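Local coordinates for greglin (Schistocerca gregaria, PDB 4GI3), which inhibits serine proteases, including neutrophil and pancreatic elastase, chymotrypsin, cathepsin G and subtilisin, but neither pancreatic trypsin nor neutrophil protease 3, at residues Val32-Ser37 / Tyr42-Glu47; Cys48-Cys53 / Tyr61-Arg66. One frame throughout, in Å; residues are numbered along the deposited sequence.

Contact 1 (Val32-Ser37 / Tyr42-Glu47); sequences VCVEDS and YLFVNE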
ATOM      1  N   VAL B  32     -14.383  11.613   4.731  1.00 20.10           N
ATOM      2  CA  VAL B  32     -15.411  11.906   5.726  1.00 19.41           C
ATOM      3  C   VAL B  32     -15.392  13.393   6.080  1.00 25.00           C
ATOM      4  O   VAL B  32     -14.328  13.995   6.273  1.00 23.86           O
ATOM      5  CB  VAL B  32     -15.230  11.010   6.975  1.00 22.25           C
ATOM      6  CG1 VAL B  32     -15.474   9.541   6.635  1.00 21.97           C
ATOM      7  CG2 VAL B  32     -13.851  11.185   7.602  1.00 22.20           C
ATOM      8  N   CYS B  33     -16.581  13.963   6.209  1.00 24.63           N
ATOM      9  CA  CYS B  33     -16.743  15.374   6.526  1.00 26.10           C
ATOM     10  C   CYS B  33     -17.001  15.574   8.016  1.00 26.35           C
ATOM     11  O   CYS B  33     -17.839  14.869   8.588  1.00 24.88           O
ATOM     12  CB  CYS B  33     -17.864  15.956   5.674  1.00 28.85           C
ATOM     13  SG  CYS B  33     -18.089  17.737   5.869  1.00 34.39           S
ATOM     14  N   VAL B  34     -16.246  16.491   8.654  1.00 23.38           N
ATOM     15  CA  VAL B  34     -16.380  16.811  10.079  1.00 23.60           C
ATOM     16  C   VAL B  34     -16.577  18.313  10.277  1.00 31.65           C
ATOM     17  O   VAL B  34     -16.146  19.120   9.440  1.00 30.99           O
ATOM     18  CB  VAL B  34     -15.246  16.277  11.010  1.00 27.48           C
ATOM     19  CG1 VAL B  34     -15.099  14.758  10.931  1.00 27.27           C
ATOM     20  CG2 VAL B  34     -13.910  16.980  10.760  1.00 27.57           C
ATOM     21  N   GLU B  35     -17.204  18.676  11.407  1.00 29.50           N
ATOM     22  CA  GLU B  35     -17.396  20.058  11.828  1.00 28.76           C
ATOM     23  C   GLU B  35     -16.601  20.228  13.093  1.00 31.94           C
ATOM     24  O   GLU B  35     -16.773  19.461  14.032  1.00 31.11           O
ATOM     25  CB  GLU B  35     -18.874  20.396  12.057  1.00 29.82           C
ATOM     26  CG  GLU B  35     -19.099  21.885  12.305  1.00 35.96           C
ATOM     27  CD  GLU B  35     -20.533  22.342  12.504  1.00 54.37           C
ATOM     28  OE1 GLU B  35     -21.469  21.544  12.265  1.00 31.29           O
ATOM     29  OE2 GLU B  35     -20.717  23.519  12.889  1.00 53.94           O
ATOM     30  N   ASP B  36     -15.698  21.216  13.090  1.00 29.06           N
ATOM     31  CA  ASP B  36     -14.827  21.571  14.196  1.00 30.96           C
ATOM     32  C   ASP B  36     -15.625  22.409  15.234  1.00 36.73           C
ATOM     33  O   ASP B  36     -16.765  22.818  14.965  1.00 35.35           O
ATOM     34  CB  ASP B  36     -13.619  22.370  13.625  1.00 33.95           C
ATOM     35  CG  ASP B  36     -12.492  22.764  14.580  1.00 49.82           C
ATOM     36  OD1 ASP B  36     -12.477  22.261  15.739  1.00 52.22           O
ATOM     37  OD2 ASP B  36     -11.607  23.553  14.164  1.00 51.55           O
ATOM     38  N   SER B  37     -15.013  22.641  16.411  1.00 36.07           N
ATOM     39  CA  SER B  37     -15.532  23.449  17.516  1.00 37.77           C
ATOM     40  C   SER B  37     -15.737  24.920  17.074  1.00 43.42           C
ATOM     41  O   SER B  37     -16.638  25.591  17.577  1.00 44.14           O
ATOM     42  CB  SER B  37     -14.571  23.383  18.697  1.00 43.43           C
ATOM     43  OG  SER B  37     -14.931  24.291  19.727  1.00 60.36           O
ATOM     44  N   TYR B  42     -14.143  20.350   7.551  1.00 36.03           N
ATOM     45  CA  TYR B  42     -12.922  19.738   7.017  1.00 34.90           C
ATOM     46  C   TYR B  42     -13.184  18.342   6.489  1.00 36.12           C
ATOM     47  O   TYR B  42     -13.763  17.521   7.204  1.00 35.31           O
ATOM     48  CB  TYR B  42     -11.830  19.684   8.105  1.00 36.67           C
ATOM     49  CG  TYR B  42     -11.417  21.045   8.624  1.00 39.92           C
ATOM     50  CD1 TYR B  42     -11.946  21.552   9.808  1.00 42.18           C
ATOM     51  CD2 TYR B  42     -10.504  21.832   7.926  1.00 41.11           C
ATOM     52  CE1 TYR B  42     -11.573  22.806  10.291  1.00 43.16           C
ATOM     53  CE2 TYR B  42     -10.139  23.098   8.388  1.00 42.40           C
ATOM     54  CZ  TYR B  42     -10.677  23.582   9.571  1.00 52.28           C
ATOM     55  OH  TYR B  42     -10.309  24.824  10.041  1.00 54.10           O
ATOM     56  N   LEU B  43     -12.786  18.073   5.228  1.00 31.02           N
ATOM     57  CA  LEU B  43     -12.905  16.744   4.617  1.00 28.86           C
ATOM     58  C   LEU B  43     -11.570  16.018   4.850  1.00 29.88           C
ATOM     59  O   LEU B  43     -10.528  16.471   4.380  1.00 29.39           O
ATOM     60  CB  LEU B  43     -13.247  16.834   3.116  1.00 28.50           C
ATOM     61  CG  LEU B  43     -13.654  15.528   2.414  1.00 32.60           C
ATOM     62  CD1 LEU B  43     -15.069  15.105   2.784  1.00 31.95           C
ATOM     63  CD2 LEU B  43     -13.568  15.666   0.905  1.00 34.09           C
ATOM     64  N   PHE B  44     -11.585  14.962   5.664  1.00 22.10           N
ATOM     65  CA  PHE B  44     -10.380  14.192   5.962  1.00 20.94           C
ATOM     66  C   PHE B  44     -10.331  12.981   5.028  1.00 23.22           C
ATOM     67  O   PHE B  44     -11.373  12.518   4.585  1.00 22.14           O
ATOM     68  CB  PHE B  44     -10.368  13.750   7.433  1.00 22.55           C
ATOM     69  CG  PHE B  44      -9.900  14.781   8.430  1.00 24.10           C
ATOM     70  CD1 PHE B  44     -10.764  15.772   8.891  1.00 27.03           C
ATOM     71  CD2 PHE B  44      -8.603  14.753   8.927  1.00 26.49           C
ATOM     72  CE1 PHE B  44     -10.332  16.719   9.825  1.00 27.04           C
ATOM     73  CE2 PHE B  44      -8.178  15.691   9.873  1.00 29.06           C
ATOM     74  CZ  PHE B  44      -9.052  16.663  10.324  1.00 26.85           C
ATOM     75  N   VAL B  45      -9.121  12.480   4.699  1.00 19.49           N
ATOM     76  CA  VAL B  45      -8.987  11.340   3.784  1.00 19.15           C
ATOM     77  C   VAL B  45      -9.702  10.051   4.250  1.00 19.62           C
ATOM     78  O   VAL B  45     -10.132   9.268   3.415  1.00 19.04           O
ATOM     79  CB  VAL B  45      -7.527  11.097   3.339  1.00 22.94           C
ATOM     80  CG1 VAL B  45      -7.031  12.265   2.484  1.00 22.70           C
ATOM     81  CG2 VAL B  45      -6.624  10.903   4.539  1.00 22.55           C
ATOM     82  N   ASN B  46      -9.846   9.874   5.570  1.00 17.82           N
ATOM     83  CA  ASN B  46     -10.544   8.756   6.211  1.00 17.48           C
ATOM     84  C   ASN B  46     -10.767   9.024   7.695  1.00 20.75           C
ATOM     85  O   ASN B  46     -10.160   9.950   8.254  1.00 18.12           O
ATOM     86  CB  ASN B  46      -9.801   7.411   5.996  1.00 18.47           C
ATOM     87  CG  ASN B  46      -8.392   7.377   6.498  1.00 23.85           C
ATOM     88  OD1 ASN B  46      -8.093   7.749   7.639  1.00 15.07           O
ATOM     89  ND2 ASN B  46      -7.490   6.881   5.659  1.00 24.54           N
ATOM     90  N   GLU B  47     -11.589   8.160   8.357  1.00 18.02           N
ATOM     91  CA  GLU B  47     -11.875   8.257   9.786  1.00 18.02           C
ATOM     92  C   GLU B  47     -10.623   8.140  10.627  1.00 20.14           C
ATOM     93  O   GLU B  47     -10.535   8.835  11.623  1.00 19.93           O
ATOM     94  CB  GLU B  47     -12.857   7.178  10.226  1.00 20.01           C
ATOM     95  CG  GLU B  47     -14.323   7.469  10.000  1.00 33.92           C
ATOM     96  CD  GLU B  47     -15.205   6.400  10.623  1.00 50.14           C
ATOM     97  OE1 GLU B  47     -15.011   6.091  11.822  1.00 48.73           O
ATOM     98  OE2 GLU B  47     -16.059   5.836   9.900  1.00 35.95           O
TER

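Contact 2 (Cys48-Cys53 / Tyr61-Arg66); sequences CEVRKC and YTFVPR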
ATOM      1  N   CYS B  48      -9.640   7.271  10.247  1.00 17.80           N
ATOM      2  CA  CYS B  48      -8.403   7.147  11.022  1.00 18.05           C
ATOM      3  C   CYS B  48      -7.699   8.492  11.198  1.00 19.41           C
ATOM      4  O   CYS B  48      -7.238   8.791  12.294  1.00 18.50           O
ATOM      5  CB  CYS B  48      -7.457   6.103  10.430  1.00 20.24           C
ATOM      6  SG  CYS B  48      -5.991   5.779  11.451  1.00 25.77           S
ATOM      7  N   GLU B  49      -7.607   9.285  10.122  1.00 17.51           N
ATOM      8  CA  GLU B  49      -6.948  10.601  10.157  1.00 19.29           C
ATOM      9  C   GLU B  49      -7.679  11.600  11.067  1.00 23.16           C
ATOM     10  O   GLU B  49      -7.016  12.352  11.786  1.00 20.94           O
ATOM     11  CB  GLU B  49      -6.733  11.170   8.754  1.00 21.07           C
ATOM     12  CG  GLU B  49      -5.657  10.438   7.941  1.00 35.42           C
ATOM     13  CD  GLU B  49      -4.218  10.400   8.440  1.00 51.22           C
ATOM     14  OE1 GLU B  49      -3.489   9.468   8.032  1.00 47.73           O
ATOM     15  OE2 GLU B  49      -3.808  11.295   9.216  1.00 40.60           O
ATOM     16  N   VAL B  50      -9.029  11.557  11.079  1.00 21.37           N
ATOM     17  CA  VAL B  50      -9.839  12.425  11.956  1.00 22.92           C
ATOM     18  C   VAL B  50      -9.501  12.104  13.414  1.00 26.50           C
ATOM     19  O   VAL B  50      -9.246  13.018  14.201  1.00 25.66           O
ATOM     20  CB  VAL B  50     -11.370  12.301  11.749  1.00 27.88           C
ATOM     21  CG1 VAL B  50     -12.091  13.401  12.520  1.00 28.56           C
ATOM     22  CG2 VAL B  50     -11.768  12.344  10.290  1.00 28.10           C
ATOM     23  N   ARG B  51      -9.513  10.793  13.770  1.00 22.40           N
ATOM     24  CA  ARG B  51      -9.222  10.296  15.113  1.00 22.31           C
ATOM     25  C   ARG B  51      -7.818  10.665  15.585  1.00 28.39           C
ATOM     26  O   ARG B  51      -7.631  10.982  16.758  1.00 27.18           O
ATOM     27  CB  ARG B  51      -9.429   8.782  15.193  1.00 21.18           C
ATOM     28  CG  ARG B  51     -10.891   8.343  15.140  1.00 30.80           C
ATOM     29  CD  ARG B  51     -11.061   6.865  15.495  1.00 43.99           C
ATOM     30  NE  ARG B  51     -10.670   5.961  14.407  1.00 50.92           N
ATOM     31  CZ  ARG B  51      -9.521   5.287  14.352  1.00 71.85           C
ATOM     32  NH1 ARG B  51      -8.624   5.409  15.326  1.00 63.54           N
ATOM     33  NH2 ARG B  51      -9.260   4.489  13.326  1.00 58.52           N
ATOM     34  N   LYS B  52      -6.839  10.637  14.661  1.00 27.13           N
ATOM     35  CA  LYS B  52      -5.436  10.962  14.925  1.00 27.76           C
ATOM     36  C   LYS B  52      -5.341  12.436  15.358  1.00 36.08           C
ATOM     37  O   LYS B  52      -4.725  12.727  16.383  1.00 36.02           O
ATOM     38  CB  LYS B  52      -4.604  10.706  13.658  1.00 28.61           C
ATOM     39  CG  LYS B  52      -3.095  10.941  13.839  1.00 36.03           C
ATOM     40  CD  LYS B  52      -2.333  11.069  12.513  1.00 39.20           C
ATOM     41  CE  LYS B  52      -2.181   9.767  11.772  1.00 55.83           C
ATOM     42  NZ  LYS B  52      -1.546   9.952  10.435  1.00 72.16           N
ATOM     43  N   CYS B  53      -5.983  13.338  14.582  1.00 37.11           N
ATOM     44  CA  CYS B  53      -6.055  14.779  14.812  1.00 40.16           C
ATOM     45  C   CYS B  53      -6.665  15.061  16.195  1.00 44.87           C
ATOM     46  O   CYS B  53      -6.077  15.807  16.971  1.00 43.60           O
ATOM     47  CB  CYS B  53      -6.835  15.459  13.689  1.00 42.38           C
ATOM     48  SG  CYS B  53      -6.795  17.274  13.727  1.00 47.81           S
ATOM     49  N   TYR B  61     -14.435  17.456  17.117  1.00 25.33           N
ATOM     50  CA  TYR B  61     -15.205  17.367  15.882  1.00 23.14           C
ATOM     51  C   TYR B  61     -16.503  16.540  16.038  1.00 22.89           C
ATOM     52  O   TYR B  61     -16.683  15.800  16.998  1.00 21.70           O
ATOM     53  CB  TYR B  61     -14.317  16.734  14.776  1.00 24.13           C
ATOM     54  CG  TYR B  61     -14.012  15.276  15.057  1.00 25.32           C
ATOM     55  CD1 TYR B  61     -14.889  14.269  14.652  1.00 27.44           C
ATOM     56  CD2 TYR B  61     -12.927  14.912  15.855  1.00 25.53           C
ATOM     57  CE1 TYR B  61     -14.670  12.935  14.993  1.00 27.14           C
ATOM     58  CE2 TYR B  61     -12.704  13.581  16.209  1.00 26.31           C
ATOM     59  CZ  TYR B  61     -13.569  12.595  15.761  1.00 32.05           C
ATOM     60  OH  TYR B  61     -13.357  11.282  16.098  1.00 32.68           O
ATOM     61  N   THR B  62     -17.344  16.631  15.044  1.00 19.52           N
ATOM     62  CA  THR B  62     -18.555  15.842  14.896  1.00 18.95           C
ATOM     63  C   THR B  62     -18.718  15.540  13.427  1.00 23.90           C
ATOM     64  O   THR B  62     -18.514  16.436  12.602  1.00 24.19           O
ATOM     65  CB  THR B  62     -19.798  16.533  15.551  1.00 20.97           C
ATOM     66  OG1 THR B  62     -20.911  15.659  15.421  1.00 15.67           O
ATOM     67  CG2 THR B  62     -20.159  17.875  14.896  1.00 19.60           C
ATOM     68  N   PHE B  63     -19.089  14.286  13.084  1.00 19.14           N
ATOM     69  CA  PHE B  63     -19.362  13.936  11.689  1.00 18.65           C
ATOM     70  C   PHE B  63     -20.656  14.613  11.258  1.00 23.42           C
ATOM     71  O   PHE B  63     -21.590  14.756  12.054  1.00 21.26           O
ATOM     72  CB  PHE B  63     -19.497  12.416  11.487  1.00 20.11           C
ATOM     73  CG  PHE B  63     -18.177  11.690  11.531  1.00 21.87           C
ATOM     74  CD1 PHE B  63     -17.883  10.815  12.564  1.00 24.12           C
ATOM     75  CD2 PHE B  63     -17.236  11.857  10.519  1.00 25.38           C
ATOM     76  CE1 PHE B  63     -16.658  10.141  12.610  1.00 25.55           C
ATOM     77  CE2 PHE B  63     -16.003  11.199  10.577  1.00 28.09           C
ATOM     78  CZ  PHE B  63     -15.712  10.368  11.641  1.00 25.57           C
ATOM     79  N   VAL B  64     -20.689  15.043  10.003  1.00 22.18           N
ATOM     80  CA  VAL B  64     -21.810  15.727   9.354  1.00 23.41           C
ATOM     81  C   VAL B  64     -21.930  15.185   7.919  1.00 29.89           C
ATOM     82  O   VAL B  64     -20.947  14.595   7.440  1.00 29.40           O
ATOM     83  CB  VAL B  64     -21.619  17.285   9.383  1.00 27.72           C
ATOM     84  CG1 VAL B  64     -21.564  17.831  10.808  1.00 27.62           C
ATOM     85  CG2 VAL B  64     -20.395  17.737   8.582  1.00 27.13           C
ATOM     86  N   PRO B  65     -23.076  15.352   7.198  1.00 28.86           N
ATOM     87  CA  PRO B  65     -23.137  14.869   5.808  1.00 29.28           C
ATOM     88  C   PRO B  65     -22.058  15.534   4.937  1.00 32.04           C
ATOM     89  O   PRO B  65     -21.638  16.667   5.203  1.00 29.41           O
ATOM     90  CB  PRO B  65     -24.556  15.256   5.354  1.00 31.56           C
ATOM     91  CG  PRO B  65     -25.334  15.413   6.621  1.00 36.14           C
ATOM     92  CD  PRO B  65     -24.352  15.997   7.588  1.00 31.25           C
ATOM     93  N   ARG B  66     -21.558  14.781   3.952  1.00 32.21           N
ATOM     94  CA  ARG B  66     -20.498  15.174   3.018  1.00 33.04           C
ATOM     95  C   ARG B  66     -20.722  16.564   2.370  1.00 37.19           C
ATOM     96  O   ARG B  66     -19.771  17.335   2.242  1.00 36.39           O
ATOM     97  CB  ARG B  66     -20.358  14.096   1.942  1.00 34.22           C
ATOM     98  CG  ARG B  66     -19.033  14.119   1.199  1.00 51.77           C
ATOM     99  CD  ARG B  66     -19.163  13.278  -0.048  1.00 71.07           C
ATOM    100  NE  ARG B  66     -17.893  13.099  -0.752  1.00 83.15           N
ATOM    101  CZ  ARG B  66     -17.048  12.097  -0.538  1.00 97.47           C
ATOM    102  NH1 ARG B  66     -17.303  11.190   0.398  1.00 85.42           N
ATOM    103  NH2 ARG B  66     -15.937  11.997  -1.252  1.00 85.28           N
TER

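Contact 1 (Val32-Ser37 / Tyr42-Glu47)
A beta hairpin brings V32 against F44 and V34 against Y42, the two hydrogen-bonded pairs of its antiparallel arms 32-36 and 41-44. Four backbone bonds hold them: V32 N to F44 O (3.1 Å) and F44 N to V32 O, with the same exchange between V34 and Y42. Between them sits the non-hydrogen-bonded pair C33 and L43, whose CA atoms are 4.5 Å apart; L43 CD1 reaches back to C33 CB, and C33 SG continues into the disulfide to C69. Such a hairpin, running into a helix, is consistent with a Kazal-type inhibitor fold. V32 CG2 packs on N46 C at 3.8 Å. On the face turned to that helix, V34 CG2 meets F44 CE1 at 3.7 Å, crossing at about a right angle. D36 CB lies in the plane of the Y42 ring, at the edge by CE1 (3.9 Å). The D36 side chain turns beside its carbonyl carbon (chi1 -175°), where OD1 can accept S37 N at 2.7 Å, from above the carboxylate plane. A glycine here would probably leave that N-H without its acceptor and the tyrosine edge without its neighbour. N46 at the N-cap takes E49 N on OD1 while its ND2 bonds to I28 O.

Contact 2 (Cys48-Cys53 / Tyr61-Arg66)
V50 sets its CG1 methyl squarely over the Y61 ring, 3.4 Å from the centroid and only 4° off the ring normal. This is a CH-pi contact, and it seats the helix 47-57 on the edge strand 61-63 of the small antiparallel sheet, helix-on-sheet packing consistent with a Kazal-type domain. Because the methyl sits so near the ring axis, all six ring carbons lie at almost the same distance from it, from 3.6 Å at Y61 CE1 and CD1. Two torsions bring the partners together: V50 CG1 is anti to the backbone N (chi1 -170°), while Y61 CG stands between its N and carbonyl carbon (chi1 68°). The other V50 methyl, CG2, reaches obliquely to F63 CE2 at 4.4 Å, a looser touch, and V50 is buried further by V32, V34 and F44 of the hairpin. No hydrogen bond crosses between the two segments; the contact is chiefly apolar. Elsewhere on the helix, K52 NZ makes a salt bridge to E49, meeting OE2 on its syn side at 2.9 Å. R51 crosses the hydroxyl end of the tyrosine obliquely, its CG 4.0 Å from Y61 OH.

From the N-terminal segment, whose C25 is disulfide-bonded to C48, the chain enters strand 32-36, turns, and comes back along 41-44, so contact 1 closes a short hairpin loop. The helix 47-57 follows at once, and the chain then returns through 61-63, where contact 2 closes a second loop. The two closures run in series, neither nesting nor crossing, yet they share one core. Strand 32-36 is the middle strand, with probable hydrogen bonds from E35 N to T62 O (2.9 Å) and from V64 N to C33 O (3.2 Å). V50 CG2 packs on F44 CB (3.5 Å) and V32 CG2, so the helix sits on the hairpin, while its CG1 side faces 61-63.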